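PDB 4WY9: putative MCP-type signal transduction protein from Campylobacter jejuni subsp. jejuni serotype O:2, which probably serves as a chemotaxis receptor, whose periplasmic tandem-PAS domain takes part in sensing chemical cues, apparently by an indirect mode of ligand recognition. Local coordinates for residues D162-N167 and N225-N230; Q28-E33 and S73-F78. One frame throughout, in Å; residues are numbered along the deposited sequence.

Interaction 1 (D162-N167 and N225-N230)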
ATOM      1  N   ASP A 162      -9.794  12.988  -2.547  1.00 16.18           N
ATOM      2  CA  ASP A 162      -9.484  11.879  -1.658  1.00 15.58           C
ATOM      3  C   ASP A 162      -9.185  10.614  -2.431  1.00 14.83           C
ATOM      4  O   ASP A 162      -9.769  10.354  -3.483  1.00 16.27           O
ATOM      5  CB  ASP A 162     -10.660  11.577  -0.730  1.00 17.94           C
ATOM      6  CG  ASP A 162     -10.910  12.655   0.307  1.00 20.14           C
ATOM      7  OD1 ASP A 162     -10.063  13.548   0.501  1.00 21.12           O
ATOM      8  OD2 ASP A 162     -11.976  12.559   0.965  1.00 22.94           O
ATOM      9  N   PHE A 163      -8.260   9.806  -1.908  1.00 12.78           N
ATOM     10  CA  PHE A 163      -8.036   8.468  -2.425  1.00 12.13           C
ATOM     11  C   PHE A 163      -7.610   7.526  -1.308  1.00 11.38           C
ATOM     12  O   PHE A 163      -7.182   7.964  -0.234  1.00 12.42           O
ATOM     13  CB  PHE A 163      -7.028   8.455  -3.582  1.00 11.06           C
ATOM     14  CG  PHE A 163      -5.607   8.835  -3.197  1.00 11.81           C
ATOM     15  CD1 PHE A 163      -5.243  10.149  -3.100  1.00 13.01           C
ATOM     16  CD2 PHE A 163      -4.649   7.878  -3.022  1.00 12.13           C
ATOM     17  CE1 PHE A 163      -3.939  10.509  -2.769  1.00 13.51           C
ATOM     18  CE2 PHE A 163      -3.347   8.225  -2.698  1.00 12.48           C
ATOM     19  CZ  PHE A 163      -2.993   9.526  -2.577  1.00 12.79           C
ATOM     20  N   ASP A 164      -7.775   6.241  -1.531  1.00 11.20           N
ATOM     21  CA  ASP A 164      -7.389   5.206  -0.588  1.00 10.10           C
ATOM     22  C   ASP A 164      -6.002   4.688  -0.926  1.00  8.72           C
ATOM     23  O   ASP A 164      -5.723   4.380  -2.092  1.00 10.46           O
ATOM     24  CB  ASP A 164      -8.419   4.109  -0.574  1.00 13.10           C
ATOM     25  CG  ASP A 164      -9.797   4.654  -0.305  1.00 15.24           C
ATOM     26  OD1 ASP A 164      -9.994   5.199   0.765  1.00 16.82           O
ATOM     27  OD2 ASP A 164     -10.684   4.494  -1.171  1.00 20.93           O
ATOM     28  N   ALA A 165      -5.150   4.610   0.065  1.00  8.65           N
ATOM     29  CA  ALA A 165      -3.731   4.448  -0.170  1.00  9.01           C
ATOM     30  C   ALA A 165      -3.050   3.565   0.839  1.00  6.90           C
ATOM     31  O   ALA A 165      -3.528   3.368   1.946  1.00  8.50           O
ATOM     32  CB  ALA A 165      -3.071   5.797  -0.154  1.00 12.34           C
ATOM     33  N   VAL A 166      -1.864   3.071   0.463  1.00  6.92           N
ATOM     34  CA  VAL A 166      -0.937   2.515   1.428  1.00  7.02           C
ATOM     35  C   VAL A 166       0.448   3.117   1.179  1.00  6.55           C
ATOM     36  O   VAL A 166       0.815   3.394   0.034  1.00  7.68           O
ATOM     37  CB  VAL A 166      -0.889   0.980   1.384  1.00  9.59           C
ATOM     38  CG1 VAL A 166      -0.425   0.455   0.001  1.00 10.26           C
ATOM     39  CG2 VAL A 166      -0.006   0.426   2.482  1.00 12.01           C
ATOM     40  N   ASN A 167       1.189   3.321   2.258  1.00  7.39           N
ATOM     41  CA  ASN A 167       2.496   3.921   2.174  1.00  6.66           C
ATOM     42  C   ASN A 167       3.600   2.947   2.514  1.00  6.60           C
ATOM     43  O   ASN A 167       3.449   2.100   3.388  1.00  8.39           O
ATOM     44  CB  ASN A 167       2.577   5.141   3.074  1.00  7.33           C
ATOM     45  CG  ASN A 167       1.754   6.275   2.554  1.00  8.29           C
ATOM     46  OD1 ASN A 167       2.241   7.076   1.748  1.00  9.76           O
ATOM     47  ND2 ASN A 167       0.499   6.315   2.937  1.00 10.31           N
ATOM     48  N   ASN A 225     -18.075   2.031   0.227  1.00 19.25           N
ATOM     49  CA  ASN A 225     -18.310   2.467   1.588  1.00 22.07           C
ATOM     50  C   ASN A 225     -17.621   1.654   2.655  1.00 19.09           C
ATOM     51  O   ASN A 225     -17.489   2.102   3.797  1.00 23.35           O
ATOM     52  CB  ASN A 225     -19.822   2.481   1.892  1.00 25.86           C
ATOM     53  CG  ASN A 225     -20.577   3.637   1.219  1.00 36.26           C
ATOM     54  OD1 ASN A 225     -20.051   4.438   0.415  1.00 35.24           O
ATOM     55  ND2 ASN A 225     -21.832   3.754   1.591  1.00 45.87           N
ATOM     56  N   LEU A 226     -17.174   0.446   2.313  1.00 14.17           N
ATOM     57  CA  LEU A 226     -16.529  -0.415   3.268  1.00 13.52           C
ATOM     58  C   LEU A 226     -14.999  -0.254   3.261  1.00 11.99           C
ATOM     59  O   LEU A 226     -14.304  -0.747   4.143  1.00 12.84           O
ATOM     60  CB  LEU A 226     -16.903  -1.863   3.001  1.00 14.94           C
ATOM     61  CG  LEU A 226     -18.362  -2.221   3.316  1.00 18.52           C
ATOM     62  CD1 LEU A 226     -18.629  -3.706   3.133  1.00 19.57           C
ATOM     63  CD2 LEU A 226     -18.811  -1.722   4.645  1.00 21.66           C
ATOM     64  N   VAL A 227     -14.477   0.408   2.247  1.00 10.91           N
ATOM     65  CA  VAL A 227     -13.031   0.590   2.168  1.00 10.38           C
ATOM     66  C   VAL A 227     -12.548   1.376   3.388  1.00 10.04           C
ATOM     67  O   VAL A 227     -13.200   2.318   3.830  1.00 11.22           O
ATOM     68  CB  VAL A 227     -12.615   1.250   0.848  1.00 11.83           C
ATOM     69  CG1 VAL A 227     -11.131   1.633   0.826  1.00 14.05           C
ATOM     70  CG2 VAL A 227     -12.945   0.316  -0.320  1.00 12.57           C
ATOM     71  N   LEU A 228     -11.417   0.920   3.937  1.00  9.91           N
ATOM     72  CA  LEU A 228     -10.764   1.407   5.163  1.00 10.61           C
ATOM     73  C   LEU A 228     -11.362   0.890   6.449  1.00 12.21           C
ATOM     74  O   LEU A 228     -10.765   1.023   7.515  1.00 13.77           O
ATOM     75  CB  LEU A 228     -10.665   2.944   5.191  1.00 11.33           C
ATOM     76  CG  LEU A 228     -10.089   3.663   3.978  1.00 12.17           C
ATOM     77  CD1 LEU A 228      -9.933   5.142   4.283  1.00 13.49           C
ATOM     78  CD2 LEU A 228      -8.753   3.036   3.549  1.00 14.37           C
ATOM     79  N   LYS A 229     -12.553   0.288   6.380  1.00 10.86           N
ATOM     80  CA  LYS A 229     -13.155  -0.277   7.562  1.00 10.54           C
ATOM     81  C   LYS A 229     -12.577  -1.636   7.880  1.00 10.05           C
ATOM     82  O   LYS A 229     -11.973  -2.289   7.018  1.00  9.77           O
ATOM     83  CB  LYS A 229     -14.690  -0.315   7.428  1.00 12.85           C
ATOM     84  CG  LYS A 229     -15.282   1.087   7.232  1.00 17.05           C
ATOM     85  CD  LYS A 229     -16.798   1.085   7.160  1.00 19.62           C
ATOM     86  CE  LYS A 229     -17.360   2.521   7.181  1.00 23.01           C
ATOM     87  NZ  LYS A 229     -16.733   3.388   6.152  1.00 26.76           N
ATOM     88  N   ASN A 230     -12.780  -2.084   9.115  1.00  8.94           N
ATOM     89  CA  ASN A 230     -12.395  -3.429   9.487  1.00  9.67           C
ATOM     90  C   ASN A 230     -13.527  -4.386   9.216  1.00  8.59           C
ATOM     91  O   ASN A 230     -14.644  -4.212   9.720  1.00  9.61           O
ATOM     92  CB  ASN A 230     -11.961  -3.488  10.950  1.00 10.12           C
ATOM     93  CG  ASN A 230     -11.121  -4.691  11.250  1.00 11.15           C
ATOM     94  OD1 ASN A 230     -11.566  -5.831  11.066  1.00 11.62           O
ATOM     95  ND2 ASN A 230      -9.867  -4.472  11.556  1.00 13.60           N
TER
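Asp164 meets Val227 and Leu228 through van der Waals contacts alone, with 126 Å² buried over both segments. Val227 CG1 sits over the face of the carboxylate, 3.5 Å from Asp164 CG and equally close to OD2. Leu228 instead approaches the other oxygen: its CD1 lies 3.5 Å from Asp164 OD1, tilted out of the carboxylate plane, and its CG 3.6 Å from the same atom. With CG1 of Val227 anti to the backbone N (chi1 172°), that methyl reaches forward to the acid.

Hydrogen bonds shape the 225-230 side. Leu226 to Lys229 form a type II turn closed by Lys229 N to Leu226 O at 3.0 Å; Val227 and Leu228 are its two central residues, which presents both side chains to the strand. Lys229 NZ folds back onto Asn225 O, 2.8 Å away, at a C=O...N angle of 168°. Arg152 holds Leu228 O, and Asn230 caps the N terminus of helix 231-234 through Lys232 N. On the strand side, backbone bonding to Phe189 anchors Asp164, while its side chain also touches Lys224.

Here strand 163-173 of the first PDC sensor domain touches the loop after strand 218-220 of the following five-stranded sheet, a surface contact between the two PAS-like units of a tandem-PAS (double Cache) sensor.

Interaction 2 (Q28-E33 and S73-F78)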
ATOM      1  N   GLN A  28       1.290  -9.058  -4.613  1.00  8.25           N
ATOM      2  CA  GLN A  28       2.577  -9.228  -3.957  1.00  9.27           C
ATOM      3  C   GLN A  28       3.683  -8.735  -4.879  1.00  9.27           C
ATOM      4  O   GLN A  28       4.654  -8.071  -4.437  1.00 10.95           O
ATOM      5  CB  GLN A  28       2.800 -10.675  -3.562  1.00 11.22           C
ATOM      6  CG  GLN A  28       4.032 -10.920  -2.705  1.00 15.26           C
ATOM      7  CD  GLN A  28       4.110 -12.344  -2.200  1.00 21.39           C
ATOM      8  OE1 GLN A  28       4.245 -12.588  -1.029  1.00 26.36           O
ATOM      9  NE2 GLN A  28       4.092 -13.235  -3.088  1.00 27.55           N
ATOM     10  N   GLY A  29       3.557  -8.997  -6.176  1.00 11.04           N
ATOM     11  CA  GLY A  29       4.579  -8.563  -7.114  1.00 11.02           C
ATOM     12  C   GLY A  29       4.663  -7.060  -7.238  1.00 10.00           C
ATOM     13  O   GLY A  29       5.759  -6.506  -7.317  1.00 10.76           O
ATOM     14  N   ILE A  30       3.522  -6.388  -7.239  1.00  9.43           N
ATOM     15  CA  ILE A  30       3.492  -4.932  -7.307  1.00  9.20           C
ATOM     16  C   ILE A  30       4.142  -4.325  -6.073  1.00  8.42           C
ATOM     17  O   ILE A  30       4.999  -3.425  -6.184  1.00  9.16           O
ATOM     18  CB  ILE A  30       2.052  -4.446  -7.478  1.00  9.60           C
ATOM     19  CG1 ILE A  30       1.593  -4.742  -8.906  1.00 12.06           C
ATOM     20  CG2 ILE A  30       1.903  -2.946  -7.152  1.00 11.50           C
ATOM     21  CD1 ILE A  30       0.097  -4.694  -9.130  1.00 14.37           C
ATOM     22  N   PHE A  31       3.801  -4.829  -4.888  1.00  7.98           N
ATOM     23  CA  PHE A  31       4.460  -4.365  -3.665  1.00  8.75           C
ATOM     24  C   PHE A  31       5.965  -4.585  -3.791  1.00  8.74           C
ATOM     25  O   PHE A  31       6.760  -3.724  -3.410  1.00 10.58           O
ATOM     26  CB  PHE A  31       3.938  -5.106  -2.424  1.00 10.16           C
ATOM     27  CG  PHE A  31       2.748  -4.494  -1.802  1.00 12.13           C
ATOM     28  CD1 PHE A  31       2.846  -3.319  -1.072  1.00 13.83           C
ATOM     29  CD2 PHE A  31       1.526  -5.124  -1.817  1.00 15.05           C
ATOM     30  CE1 PHE A  31       1.751  -2.780  -0.445  1.00 16.29           C
ATOM     31  CE2 PHE A  31       0.403  -4.604  -1.150  1.00 16.95           C
ATOM     32  CZ  PHE A  31       0.526  -3.441  -0.481  1.00 17.54           C
ATOM     33  N   GLY A  32       6.374  -5.763  -4.260  1.00  9.10           N
ATOM     34  CA  GLY A  32       7.780  -6.084  -4.345  1.00  9.82           C
ATOM     35  C   GLY A  32       8.536  -5.144  -5.240  1.00  9.33           C
ATOM     36  O   GLY A  32       9.666  -4.753  -4.925  1.00 10.05           O
ATOM     37  N   GLU A  33       7.945  -4.771  -6.360  1.00  9.47           N
ATOM     38  CA  GLU A  33       8.562  -3.825  -7.280  1.00 10.39           C
ATOM     39  C   GLU A  33       8.721  -2.478  -6.616  1.00  9.85           C
ATOM     40  O   GLU A  33       9.788  -1.852  -6.729  1.00 10.51           O
ATOM     41  CB  GLU A  33       7.762  -3.717  -8.569  1.00 12.32           C
ATOM     42  CG  GLU A  33       7.863  -4.939  -9.434  1.00 17.46           C
ATOM     43  CD  GLU A  33       7.078  -4.806 -10.721  1.00 24.80           C
ATOM     44  OE1 GLU A  33       6.916  -3.675 -11.205  1.00 32.82           O
ATOM     45  OE2 GLU A  33       6.642  -5.834 -11.275  1.00 29.99           O
ATOM     46  N   SER A  73       7.331   4.654 -15.155  1.00 61.53           N
ATOM     47  CA  SER A  73       5.975   4.082 -15.003  1.00 58.83           C
ATOM     48  C   SER A  73       5.772   3.176 -13.763  1.00 61.35           C
ATOM     49  O   SER A  73       5.204   2.072 -13.856  1.00 55.13           O
ATOM     50  CB  SER A  73       5.577   3.327 -16.279  1.00 53.92           C
ATOM     51  OG  SER A  73       5.212   4.237 -17.301  1.00 55.48           O
ATOM     52  N   ALA A  74       6.208   3.653 -12.595  1.00 57.71           N
ATOM     53  CA  ALA A  74       6.039   2.865 -11.389  1.00 54.59           C
ATOM     54  C   ALA A  74       4.537   2.678 -11.058  1.00 51.13           C
ATOM     55  O   ALA A  74       3.659   3.307 -11.629  1.00 50.40           O
ATOM     56  CB  ALA A  74       6.846   3.477 -10.209  1.00 55.42           C
ATOM     57  N   TYR A  75       4.256   1.712 -10.194  1.00 45.39           N
ATOM     58  CA  TYR A  75       2.951   1.585  -9.561  1.00 38.31           C
ATOM     59  C   TYR A  75       2.763   2.616  -8.474  1.00 36.47           C
ATOM     60  O   TYR A  75       1.659   2.814  -8.067  1.00 42.11           O
ATOM     61  CB  TYR A  75       2.722   0.174  -8.971  1.00 37.95           C
ATOM     62  CG  TYR A  75       2.809  -0.953  -9.995  1.00 41.34           C
ATOM     63  CD1 TYR A  75       1.726  -1.328 -10.787  1.00 41.58           C
ATOM     64  CD2 TYR A  75       3.977  -1.644 -10.133  1.00 39.50           C
ATOM     65  CE1 TYR A  75       1.839  -2.365 -11.716  1.00 45.05           C
ATOM     66  CE2 TYR A  75       4.114  -2.678 -11.045  1.00 42.39           C
ATOM     67  CZ  TYR A  75       3.071  -3.051 -11.837  1.00 43.63           C
ATOM     68  OH  TYR A  75       3.350  -4.125 -12.724  1.00 43.10           O
ATOM     69  N   SER A  76       3.840   3.239  -7.993  1.00 32.88           N
ATOM     70  CA  SER A  76       3.753   4.335  -7.021  1.00 31.81           C
ATOM     71  C   SER A  76       3.156   5.565  -7.701  1.00 27.09           C
ATOM     72  O   SER A  76       3.583   6.012  -8.744  1.00 35.38           O
ATOM     73  CB  SER A  76       5.107   4.677  -6.445  1.00 33.17           C
ATOM     74  OG  SER A  76       6.032   5.021  -7.459  1.00 35.23           O
ATOM     75  N   ASN A  77       2.101   6.057  -7.117  1.00 20.72           N
ATOM     76  CA  ASN A  77       1.424   7.239  -7.585  1.00 20.07           C
ATOM     77  C   ASN A  77       2.112   8.467  -7.085  1.00 18.40           C
ATOM     78  O   ASN A  77       2.081   9.541  -7.755  1.00 19.19           O
ATOM     79  CB  ASN A  77      -0.064   7.133  -7.173  1.00 22.89           C
ATOM     80  CG  ASN A  77      -0.743   5.883  -7.763  1.00 24.35           C
ATOM     81  OD1 ASN A  77      -0.754   4.736  -7.144  1.00 22.64           O
ATOM     82  ND2 ASN A  77      -1.366   6.081  -8.915  1.00 32.36           N
ATOM     83  N   PHE A  78       2.727   8.365  -5.903  1.00 14.14           N
ATOM     84  CA  PHE A  78       3.502   9.461  -5.374  1.00 13.11           C
ATOM     85  C   PHE A  78       4.798   8.973  -4.769  1.00 11.21           C
ATOM     86  O   PHE A  78       4.896   7.849  -4.263  1.00 11.03           O
ATOM     87  CB  PHE A  78       2.691  10.219  -4.306  1.00 12.87           C
ATOM     88  CG  PHE A  78       1.385  10.764  -4.809  1.00 13.53           C
ATOM     89  CD1 PHE A  78       1.311  12.039  -5.388  1.00 15.47           C
ATOM     90  CD2 PHE A  78       0.211   9.989  -4.778  1.00 14.86           C
ATOM     91  CE1 PHE A  78       0.121  12.518  -5.879  1.00 15.74           C
ATOM     92  CE2 PHE A  78      -0.985  10.505  -5.244  1.00 16.07           C
ATOM     93  CZ  PHE A  78      -1.029  11.763  -5.788  1.00 17.33           C
TER
HETATM   94  O   HOH W   1       3.927  -6.337 -11.382  1.00 43.04           O
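Ile30 lies over one face of the Tyr75 ring, and Glu33 reaches its edge. The first is a CH-pi contact: Ile30 CG1 stands 3.6 Å from the centroid of the Tyr75 ring, only 11° off the ring normal. Ile30 CG2 covers the root of the ring, 3.6 Å from Tyr75 CG, and Ile30 CD1 extends to within 3.9 Å of Tyr75 CE1, so both branches of Ile30, the CG1-CD1 arm and the CG2 methyl, lie on the ring. The two side chains cross at about a right angle. At the ring edge, Glu33 OE1 comes in the ring plane to 3.0 Å from Tyr75 CE2, while the carboxylate as a whole is turned 56° from the ring.

One water joins the polar ends. It donates to Glu33 OE2 at 2.8 Å and lies 2.7 Å from Tyr75 OH. Tyr75 OH is 3.9 Å from Glu33 OE1, too far for a direct bond, and the water spans the gap.

Further out, the helix sets the spacing. Ile30 and Glu33 are three residues, nearly one turn, apart, and the extended chain of Glu33 beyond CG carries its carboxylate along to the ring edge. Ile192 and Tyr195 of helix 190-196 also pack on Ile30. Tyr75 has CG anti to its carbonyl carbon (chi1 -59°), which projects the ring from the loop to the helix. That loop is fastened beyond Tyr75 by Asn77, bonded to Asp188 N and Asp191 OD2, and by a classic beta bulge in which Asn77 and Phe78 face Thr186.

Tyrosine thus offers each partner a different surface: pi cloud to aliphatic carbon, and an electropositive C-H edge, probably, to the carboxylate oxygen. Ile30 on the face and Glu33 at the edge would restrict rotation about CB-CG, while the water bridge tethers the far end of the ring, on that axis.

How the interactions relate
From the N terminus, helix 8-51 supplies 28-33, and interaction 2 closes a mainly helical excursion of 39 residues when the chain returns at 73-78, just before strand 78-83. The chain then builds much of the first sensor sheet before 162-167 opens interaction 1, which closes at 225-230 after 57 intervening residues. The two loops follow in series, neither nested nor crossing. Their centres lie about 17 Å apart, yet they touch: Phe163 CZ is 3.5 Å from Phe78 CE2, and Val166 CG1 is 3.9 Å from Phe31 CE1. Interaction 2 joins the long helix to the first sensor domain; interaction 1 joins that domain to the second.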